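Local structure of transcriptional regulator, LacI family (4RKR) at residues Gly80-Ala85 / Leu97-Gly102; Ile108-Gln113 / Thr274-Arg279; Ile169-Thr174 / Asp200-Gly205. The protein probably regulates transcription as a LacI-family member whose periplasmic-binding-protein-like fold holds galactose linked to glucose, a lactose-type disaccharide, as its likely effector. One frame throughout, in Å; residues are numbered along the deposited sequence.

Interaction 1 (Gly80-Ala85 / Leu97-Gly102); sequences GYADQA and LDENPG. With GLC (alpha-D-glucopyranose), chain E; GAL (beta-D-galactopyranose), chain B.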
# COMPACT_ATOMS: atom_id res chain seq x y z
N GLY A 80 20.47 7.13 0.14
CA GLY A 80 21.83 7.65 -0.05
C GLY A 80 22.85 7.24 0.99
O GLY A 80 24.01 7.60 0.84
N TYR A 81 22.45 6.49 2.02
CA TYR A 81 23.38 6.08 3.10
C TYR A 81 23.99 4.67 2.95
O TYR A 81 24.54 4.08 3.90
CB TYR A 81 22.68 6.22 4.46
CG TYR A 81 22.41 7.65 4.83
CD1 TYR A 81 23.42 8.46 5.34
CD2 TYR A 81 21.13 8.21 4.67
CE1 TYR A 81 23.18 9.78 5.68
CE2 TYR A 81 20.88 9.53 5.01
CZ TYR A 81 21.91 10.31 5.52
OH TYR A 81 21.68 11.61 5.85
N ALA A 82 23.92 4.12 1.74
CA ALA A 82 24.47 2.79 1.48
C ALA A 82 25.80 2.54 2.15
O ALA A 82 25.95 1.56 2.90
CB ALA A 82 24.60 2.58 0.00
N ASP A 83 26.76 3.43 1.89
CA ASP A 83 28.13 3.25 2.35
C ASP A 83 28.20 3.24 3.89
O ASP A 83 28.77 2.34 4.49
CB ASP A 83 29.01 4.35 1.77
CG ASP A 83 30.48 3.97 1.76
OD1 ASP A 83 30.83 2.90 1.22
OD2 ASP A 83 31.29 4.77 2.27
N GLN A 84 27.60 4.23 4.52
CA GLN A 84 27.66 4.35 5.96
C GLN A 84 26.93 3.24 6.65
O GLN A 84 27.31 2.82 7.73
CB GLN A 84 27.11 5.70 6.40
CG GLN A 84 28.08 6.83 6.07
CD GLN A 84 27.43 8.19 6.15
OE1 GLN A 84 27.24 8.84 5.12
NE2 GLN A 84 27.09 8.63 7.35
N ALA A 85 25.87 2.74 6.02
CA ALA A 85 25.09 1.66 6.59
C ALA A 85 25.86 0.33 6.59
O ALA A 85 25.79 -0.40 7.57
CB ALA A 85 23.78 1.50 5.85
N LEU A 97 18.99 -1.00 -2.96
CA LEU A 97 18.33 -0.84 -4.27
C LEU A 97 18.40 0.58 -4.77
O LEU A 97 18.34 1.55 -3.99
CB LEU A 97 16.87 -1.28 -4.22
CG LEU A 97 16.72 -2.80 -4.18
CD1 LEU A 97 16.59 -3.30 -2.76
CD2 LEU A 97 15.54 -3.27 -5.00
N ASP A 98 18.57 0.70 -6.08
CA ASP A 98 18.35 1.93 -6.79
C ASP A 98 19.18 3.10 -6.28
O ASP A 98 18.70 4.22 -6.25
CB ASP A 98 16.85 2.28 -6.71
CG ASP A 98 16.37 3.14 -7.86
OD1 ASP A 98 17.10 3.38 -8.86
OD2 ASP A 98 15.22 3.59 -7.74
N GLU A 99 20.42 2.84 -5.86
CA GLU A 99 21.36 3.91 -5.51
C GLU A 99 22.79 3.44 -5.59
O GLU A 99 23.06 2.24 -5.65
CB GLU A 99 21.09 4.48 -4.11
CG GLU A 99 21.34 3.53 -2.95
CD GLU A 99 21.17 4.22 -1.59
OE1 GLU A 99 22.17 4.75 -1.09
OE2 GLU A 99 20.05 4.22 -1.01
N ASN A 100 23.72 4.39 -5.58
CA ASN A 100 25.13 4.08 -5.55
C ASN A 100 25.47 3.27 -4.30
O ASN A 100 25.41 3.78 -3.18
CB ASN A 100 25.97 5.35 -5.57
CG ASN A 100 27.46 5.07 -5.70
OD1 ASN A 100 27.98 4.09 -5.14
ND2 ASN A 100 28.15 5.91 -6.46
N PRO A 101 25.83 2.00 -4.49
CA PRO A 101 25.98 1.11 -3.35
C PRO A 101 27.22 1.40 -2.51
O PRO A 101 27.32 0.92 -1.39
CB PRO A 101 26.09 -0.26 -4.02
CG PRO A 101 26.75 0.01 -5.31
CD PRO A 101 26.22 1.34 -5.75
N GLY A 102 28.17 2.16 -3.04
CA GLY A 102 29.42 2.38 -2.33
C GLY A 102 29.94 1.03 -1.91
O GLY A 102 29.94 0.08 -2.70
C1 GLC E . 16.74 6.99 -4.70
C2 GLC E . 16.44 6.43 -6.10
C3 GLC E . 15.00 6.68 -6.50
C4 GLC E . 14.08 6.12 -5.44
C5 GLC E . 14.41 6.78 -4.11
C6 GLC E . 13.50 6.26 -3.01
O1 GLC E . 16.73 8.41 -4.74
O2 GLC E . 17.26 7.07 -7.08
O3 GLC E . 14.75 6.10 -7.78
O4 GLC E . 12.74 6.43 -5.81
O5 GLC E . 15.77 6.57 -3.73
O6 GLC E . 13.98 6.70 -1.73
C1 GAL B . 11.89 5.29 -5.85
C2 GAL B . 10.46 5.73 -6.18
C3 GAL B . 9.54 4.52 -6.33
C4 GAL B . 10.15 3.51 -7.29
C5 GAL B . 11.58 3.19 -6.91
C6 GAL B . 12.20 2.26 -7.94
O2 GAL B . 9.99 6.55 -5.11
O3 GAL B . 8.25 4.87 -6.84
O4 GAL B . 10.12 4.05 -8.61
O5 GAL B . 12.37 4.38 -6.83
O6 GAL B . 13.39 1.69 -7.38
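The sugar-binding cleft is bordered here by the loop that follows strand 94-97, and Glu99 of this loop reaches across to the N-terminal end of helix 82-89. Its CG sits between the backbone N and the carbonyl carbon (chi1 66°), and the extended chain beyond carries the carboxylate against Gly80. Gly80 N donates to Glu99 OE2 at 3.2 Å on a nearly straight path (171°), coming from above the carboxylate plane. Leu78 N also donates to OE2, giving that oxygen two backbone grips. Glu99 OE1 takes a weak bond from Ala82 N at 3.4 Å; a carboxylate suits this helix start, whose dipole would probably stabilise its charge. Gly80 has a positive phi, where a side chain would press on the preceding carbonyl. Ala82 is small enough for its CB to rest 3.5 Å from Asn100 O. At Gly102 any side chain would run into Asp83 OD1, an oxygen that accepts from Gly103 N. The loop is folded by an Asx turn, in which Asn100 OD1 receives Gly102 N at 2.9 Å. Just before it, Asp98 OD2 accepts from both sugars, glucose O3 at 2.6 Å and galactose O6 at 2.7 Å. Around the contact, Ala82 and Pro101 both pack on Val96 of strand 94-97, Pro101 also meets Ser107 of strand 106-110, and Tyr81 lies against Leu61 of helix 60-67.

Interaction 2 (Ile108-Gln113 / Thr274-Arg279); sequences INFDYQ and TTLKHR. With GAL (beta-D-galactopyranose), chain B.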
# COMPACT_ATOMS: atom_id res chain seq x y z
N ILE A 108 21.25 -3.83 -6.23
CA ILE A 108 20.33 -4.03 -7.37
C ILE A 108 19.99 -2.67 -7.94
O ILE A 108 19.49 -1.79 -7.22
CB ILE A 108 18.98 -4.67 -6.94
CG1 ILE A 108 19.18 -6.02 -6.23
CG2 ILE A 108 18.02 -4.78 -8.12
CD1 ILE A 108 19.90 -7.07 -7.04
N ASN A 109 20.23 -2.48 -9.23
CA ASN A 109 19.83 -1.24 -9.88
C ASN A 109 19.08 -1.51 -11.18
O ASN A 109 19.00 -2.63 -11.65
CB ASN A 109 21.03 -0.34 -10.09
CG ASN A 109 22.01 -0.92 -11.05
OD1 ASN A 109 22.45 -2.07 -10.90
ND2 ASN A 109 22.39 -0.14 -12.04
N PHE A 110 18.53 -0.45 -11.74
CA PHE A 110 17.65 -0.58 -12.88
C PHE A 110 18.19 0.20 -14.07
O PHE A 110 18.88 1.21 -13.91
CB PHE A 110 16.27 -0.08 -12.49
CG PHE A 110 15.73 -0.74 -11.24
CD1 PHE A 110 15.26 -2.04 -11.28
CD2 PHE A 110 15.71 -0.06 -10.04
CE1 PHE A 110 14.77 -2.65 -10.14
CE2 PHE A 110 15.22 -0.66 -8.89
CZ PHE A 110 14.74 -1.96 -8.94
N ASP A 111 17.91 -0.31 -15.26
CA ASP A 111 18.39 0.31 -16.47
C ASP A 111 17.41 1.40 -16.89
O ASP A 111 16.45 1.13 -17.60
CB ASP A 111 18.51 -0.75 -17.57
CG ASP A 111 19.18 -0.22 -18.80
OD1 ASP A 111 19.47 0.99 -18.86
OD2 ASP A 111 19.43 -1.04 -19.70
N TYR A 112 17.65 2.64 -16.45
CA TYR A 112 16.69 3.73 -16.73
C TYR A 112 16.77 4.29 -18.15
O TYR A 112 15.84 4.96 -18.61
CB TYR A 112 16.84 4.86 -15.70
CG TYR A 112 16.24 4.51 -14.35
CD1 TYR A 112 14.87 4.26 -14.22
CD2 TYR A 112 17.03 4.41 -13.21
CE1 TYR A 112 14.31 3.92 -13.00
CE2 TYR A 112 16.47 4.08 -11.98
CZ TYR A 112 15.12 3.83 -11.89
OH TYR A 112 14.54 3.51 -10.70
N GLN A 113 17.88 4.03 -18.83
CA GLN A 113 18.03 4.36 -20.24
C GLN A 113 17.19 3.46 -21.13
O GLN A 113 16.54 3.93 -22.06
CB GLN A 113 19.49 4.23 -20.66
CG GLN A 113 20.37 5.29 -20.03
CD GLN A 113 21.76 5.29 -20.61
OE1 GLN A 113 22.11 4.43 -21.44
NE2 GLN A 113 22.57 6.25 -20.19
N THR A 274 23.62 -6.37 -9.49
CA THR A 274 22.73 -6.86 -10.52
C THR A 274 21.90 -5.71 -11.06
O THR A 274 21.42 -4.85 -10.30
CB THR A 274 21.77 -7.91 -9.96
OG1 THR A 274 22.52 -8.99 -9.40
CG2 THR A 274 20.86 -8.47 -11.06
N THR A 275 21.71 -5.72 -12.37
CA THR A 275 20.89 -4.73 -13.02
C THR A 275 19.63 -5.39 -13.56
O THR A 275 19.70 -6.42 -14.23
CB THR A 275 21.66 -4.02 -14.14
OG1 THR A 275 22.76 -3.32 -13.55
CG2 THR A 275 20.75 -3.04 -14.87
N LEU A 276 18.48 -4.81 -13.24
CA LEU A 276 17.21 -5.27 -13.75
C LEU A 276 16.60 -4.26 -14.71
O LEU A 276 17.00 -3.08 -14.74
CB LEU A 276 16.25 -5.52 -12.59
CG LEU A 276 16.75 -6.56 -11.60
CD1 LEU A 276 15.68 -6.80 -10.56
CD2 LEU A 276 17.14 -7.85 -12.31
N LYS A 277 15.62 -4.72 -15.48
CA LYS A 277 15.00 -3.92 -16.52
C LYS A 277 13.51 -3.88 -16.36
O LYS A 277 12.90 -4.87 -15.96
CB LYS A 277 15.36 -4.48 -17.90
CG LYS A 277 16.81 -4.23 -18.31
CD LYS A 277 17.01 -4.38 -19.81
CE LYS A 277 18.45 -4.10 -20.21
NZ LYS A 277 18.56 -3.90 -21.68
N HIS A 278 12.92 -2.73 -16.68
CA HIS A 278 11.47 -2.56 -16.69
C HIS A 278 10.94 -3.16 -17.98
O HIS A 278 11.65 -3.21 -18.97
CB HIS A 278 11.08 -1.08 -16.68
CG HIS A 278 11.53 -0.33 -15.47
ND1 HIS A 278 12.83 0.12 -15.30
CD2 HIS A 278 10.85 0.11 -14.38
CE1 HIS A 278 12.93 0.77 -14.16
NE2 HIS A 278 11.74 0.77 -13.58
N ARG A 279 9.68 -3.59 -17.95
CA ARG A 279 8.98 -4.04 -19.14
C ARG A 279 7.76 -3.15 -19.34
O ARG A 279 7.06 -2.81 -18.38
CB ARG A 279 8.55 -5.50 -18.97
CG ARG A 279 8.60 -6.32 -20.25
CD ARG A 279 8.80 -7.82 -20.03
NE ARG A 279 8.68 -8.23 -18.63
CZ ARG A 279 9.70 -8.55 -17.82
NH1 ARG A 279 10.97 -8.51 -18.23
NH2 ARG A 279 9.45 -8.90 -16.56
C1 GAL B . 11.89 5.29 -5.85
C2 GAL B . 10.46 5.73 -6.18
C3 GAL B . 9.54 4.52 -6.33
C4 GAL B . 10.15 3.51 -7.29
C5 GAL B . 11.58 3.19 -6.91
C6 GAL B . 12.20 2.26 -7.94
O2 GAL B . 9.99 6.55 -5.11
O3 GAL B . 8.25 4.87 -6.84
O4 GAL B . 10.12 4.05 -8.61
O5 GAL B . 12.37 4.38 -6.83
O6 GAL B . 13.39 1.69 -7.38
O HOH W 1 14.75 -0.67 -17.27
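Tyr112 and His278 meet obliquely, their ring planes at 40°, and with Phe110 they form an aromatic cluster beside the galactose. The cluster stands where two parallel strands, 106-110 and 273-281, run side by side toward the lobe boundary, consistent with the crossover region of the type I periplasmic-binding-protein fold. Tyr112 CE1 comes within 3.6 Å of His278 CE1, while Phe110 CB lies over one face of the tyrosine ring, offset toward its rim. A water lies in the plane of the His278 ring at its edge. Phe110 turns CE2 to within 3.3 Å of galactose O6, and its ring borders the site of this hydroxyl, which itself bonds to Asp98; Tyr112 OH bonds to the same aspartate. Ile108, Asn109 and Phe110 pair with Thr274, Thr275 and Leu276. Asn109 uses both its backbone N and its O toward the one neighbouring strand: Asn109 N donates to Thr274 O at 2.9 Å, and Asn109 O receives Leu276 N at 2.7 Å. Asp111 N then donates to Leu276 O. On the face shared by Ile108, Phe110 and Leu276, Ile108 CG2 touches Leu276 CD1 at 3.9 Å; these branched and aromatic groups suit a surface covered by Val249 and Leu256 of helix 246-262. Past the strands, Asp111 has CG anti to the backbone N (chi1 -172°), which lays its carboxylate alongside the extended Lys277, and Asp111 OD2 makes a salt bridge with Lys277 NZ at 3.6 Å. The water at the histidine edge donates to Asp111 O and accepts from His278 N at 2.8 Å.

Interaction 3 (Ile169-Thr174 / Asp200-Gly205); sequences IVAEET and DLMAAG. With GAL (beta-D-galactopyranose), chain B.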
# COMPACT_ATOMS: atom_id res chain seq x y z
N ILE A 169 8.20 19.27 -16.23
CA ILE A 169 7.39 19.67 -15.08
C ILE A 169 7.98 19.01 -13.85
O ILE A 169 8.41 17.86 -13.90
CB ILE A 169 5.93 19.23 -15.21
CG1 ILE A 169 5.39 19.49 -16.61
CG2 ILE A 169 5.07 19.92 -14.15
CD1 ILE A 169 4.14 18.69 -16.91
N VAL A 170 7.98 19.72 -12.73
CA VAL A 170 8.55 19.24 -11.49
C VAL A 170 7.50 19.39 -10.40
O VAL A 170 6.85 20.42 -10.27
CB VAL A 170 9.80 20.05 -11.11
CG1 VAL A 170 10.42 19.52 -9.81
CG2 VAL A 170 10.82 20.00 -12.24
N ALA A 171 7.34 18.33 -9.62
CA ALA A 171 6.51 18.38 -8.43
C ALA A 171 7.03 17.41 -7.37
O ALA A 171 7.91 16.57 -7.62
CB ALA A 171 5.06 18.06 -8.78
N GLU A 172 6.48 17.55 -6.18
CA GLU A 172 6.80 16.71 -5.05
C GLU A 172 6.15 15.37 -5.34
O GLU A 172 5.11 15.31 -6.00
CB GLU A 172 6.25 17.34 -3.76
CG GLU A 172 7.00 16.99 -2.49
CD GLU A 172 6.28 17.47 -1.24
OE1 GLU A 172 5.03 17.38 -1.20
OE2 GLU A 172 6.96 17.93 -0.30
N GLU A 173 6.76 14.29 -4.87
CA GLU A 173 6.35 12.96 -5.26
C GLU A 173 5.08 12.51 -4.52
O GLU A 173 5.10 11.61 -3.70
CB GLU A 173 7.52 12.00 -5.03
CG GLU A 173 7.30 10.57 -5.49
CD GLU A 173 8.53 9.69 -5.26
OE1 GLU A 173 9.62 10.20 -4.91
OE2 GLU A 173 8.40 8.46 -5.43
N THR A 174 3.96 13.16 -4.83
CA THR A 174 2.66 12.72 -4.36
C THR A 174 1.67 12.86 -5.51
O THR A 174 1.95 13.53 -6.50
CB THR A 174 2.18 13.51 -3.13
OG1 THR A 174 1.96 14.88 -3.49
CG2 THR A 174 3.22 13.45 -2.02
N ASP A 200 4.18 5.76 -11.07
CA ASP A 200 2.74 5.50 -11.19
C ASP A 200 1.93 6.34 -10.22
O ASP A 200 0.83 6.80 -10.57
CB ASP A 200 2.43 4.01 -11.00
CG ASP A 200 2.91 3.16 -12.16
OD1 ASP A 200 3.44 3.73 -13.13
OD2 ASP A 200 2.78 1.92 -12.10
N LEU A 201 2.45 6.57 -9.02
CA LEU A 201 1.76 7.44 -8.06
C LEU A 201 1.52 8.84 -8.62
O LEU A 201 0.41 9.33 -8.58
CB LEU A 201 2.55 7.56 -6.75
CG LEU A 201 1.89 8.42 -5.67
CD1 LEU A 201 0.50 7.91 -5.32
CD2 LEU A 201 2.78 8.46 -4.44
N MET A 202 2.58 9.48 -9.13
CA MET A 202 2.49 10.82 -9.70
C MET A 202 1.59 10.78 -10.96
O MET A 202 0.78 11.68 -11.20
CB MET A 202 3.89 11.41 -10.03
CG MET A 202 4.83 11.59 -8.83
SD MET A 202 6.38 12.38 -9.25
CE MET A 202 5.91 14.08 -9.07
N ALA A 203 1.71 9.72 -11.75
CA ALA A 203 0.84 9.54 -12.91
C ALA A 203 -0.65 9.62 -12.54
O ALA A 203 -1.44 10.20 -13.27
CB ALA A 203 1.13 8.22 -13.61
N ALA A 204 -1.02 9.03 -11.41
CA ALA A 204 -2.41 9.04 -10.97
C ALA A 204 -2.90 10.47 -10.73
O ALA A 204 -4.06 10.80 -10.97
CB ALA A 204 -2.57 8.20 -9.71
N GLY A 205 -2.00 11.34 -10.27
CA GLY A 205 -2.32 12.76 -10.17
C GLY A 205 -2.57 13.39 -11.54
O GLY A 205 -3.46 14.23 -11.70
C1 GAL B . 11.89 5.29 -5.85
C2 GAL B . 10.46 5.73 -6.18
C3 GAL B . 9.54 4.52 -6.33
C4 GAL B . 10.15 3.51 -7.29
C5 GAL B . 11.58 3.19 -6.91
C6 GAL B . 12.20 2.26 -7.94
O2 GAL B . 9.99 6.55 -5.11
O3 GAL B . 8.25 4.87 -6.84
O4 GAL B . 10.12 4.05 -8.61
O5 GAL B . 12.37 4.38 -6.83
O6 GAL B . 13.39 1.69 -7.38
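Met202, with the largest buried surface of the contact, pushes its side chain from the first turn of helix 200-212 against the loop 172-174. The thioether chain bends at the last torsion (chi3 88°), which brings Met202 CE in among backbone carbonyls, 3.4 Å from Glu172 O and 3.5 Å from Ala171 O. Met202 CE also rests 4.1 Å from Ala171 CB, and alanine's small side chain leaves room for it. Nearer its own backbone, Met202 CG approaches Thr174 O at 4.2 Å. With an alanine here, CE and SD are gone, and a gap would probably open against Glu172 and Glu173, the loop less firmly seated on the helix. In this alpha/beta lobe the loop joins strand 166-171 to helix 175-188, and Met202 reaches it across Ala136 of the intervening strand 131-136. Thr174 is the N-cap of helix 175-188, its OG1 accepting from Ala177 N, a role its short hydroxyl suits; its backbone faces Leu201, whose CD2 lies 4.3 Å from Thr174 CA. Leu201 CD2 also lies 4.0 Å from Glu173 O. Glu173 is the centre of an inverse gamma turn, closed by Thr174 N donating to Glu172 O at 2.7 Å. With CG anti to the backbone N (chi1 -175°) and the chain extended beyond, the carboxylate is carried into the cleft, where Glu173 OE2 accepts from galactose O2 at 2.5 Å.

Overall arrangement
Following the chain from the N terminus, interaction 1 closes first: the 11 residues between its segments hold the rest of helix 82-89 and most of strand 94-97. Interaction 2 opens in the next strand, 106-110, and closes only after 160 residues, when strand 273-281 returns beside it. Interaction 3 is nested within that long loop and joins strand 166-171, at an outer margin of the sheet, to helix 200-212. Interactions 1 and 2 follow in series and touch, Asp98 N lying 2.9 Å from Ile108 O. Interaction 3 touches neither and lies on the opposite side of the chain's centre from interaction 2, yet all three meet the galactose, which bridges them.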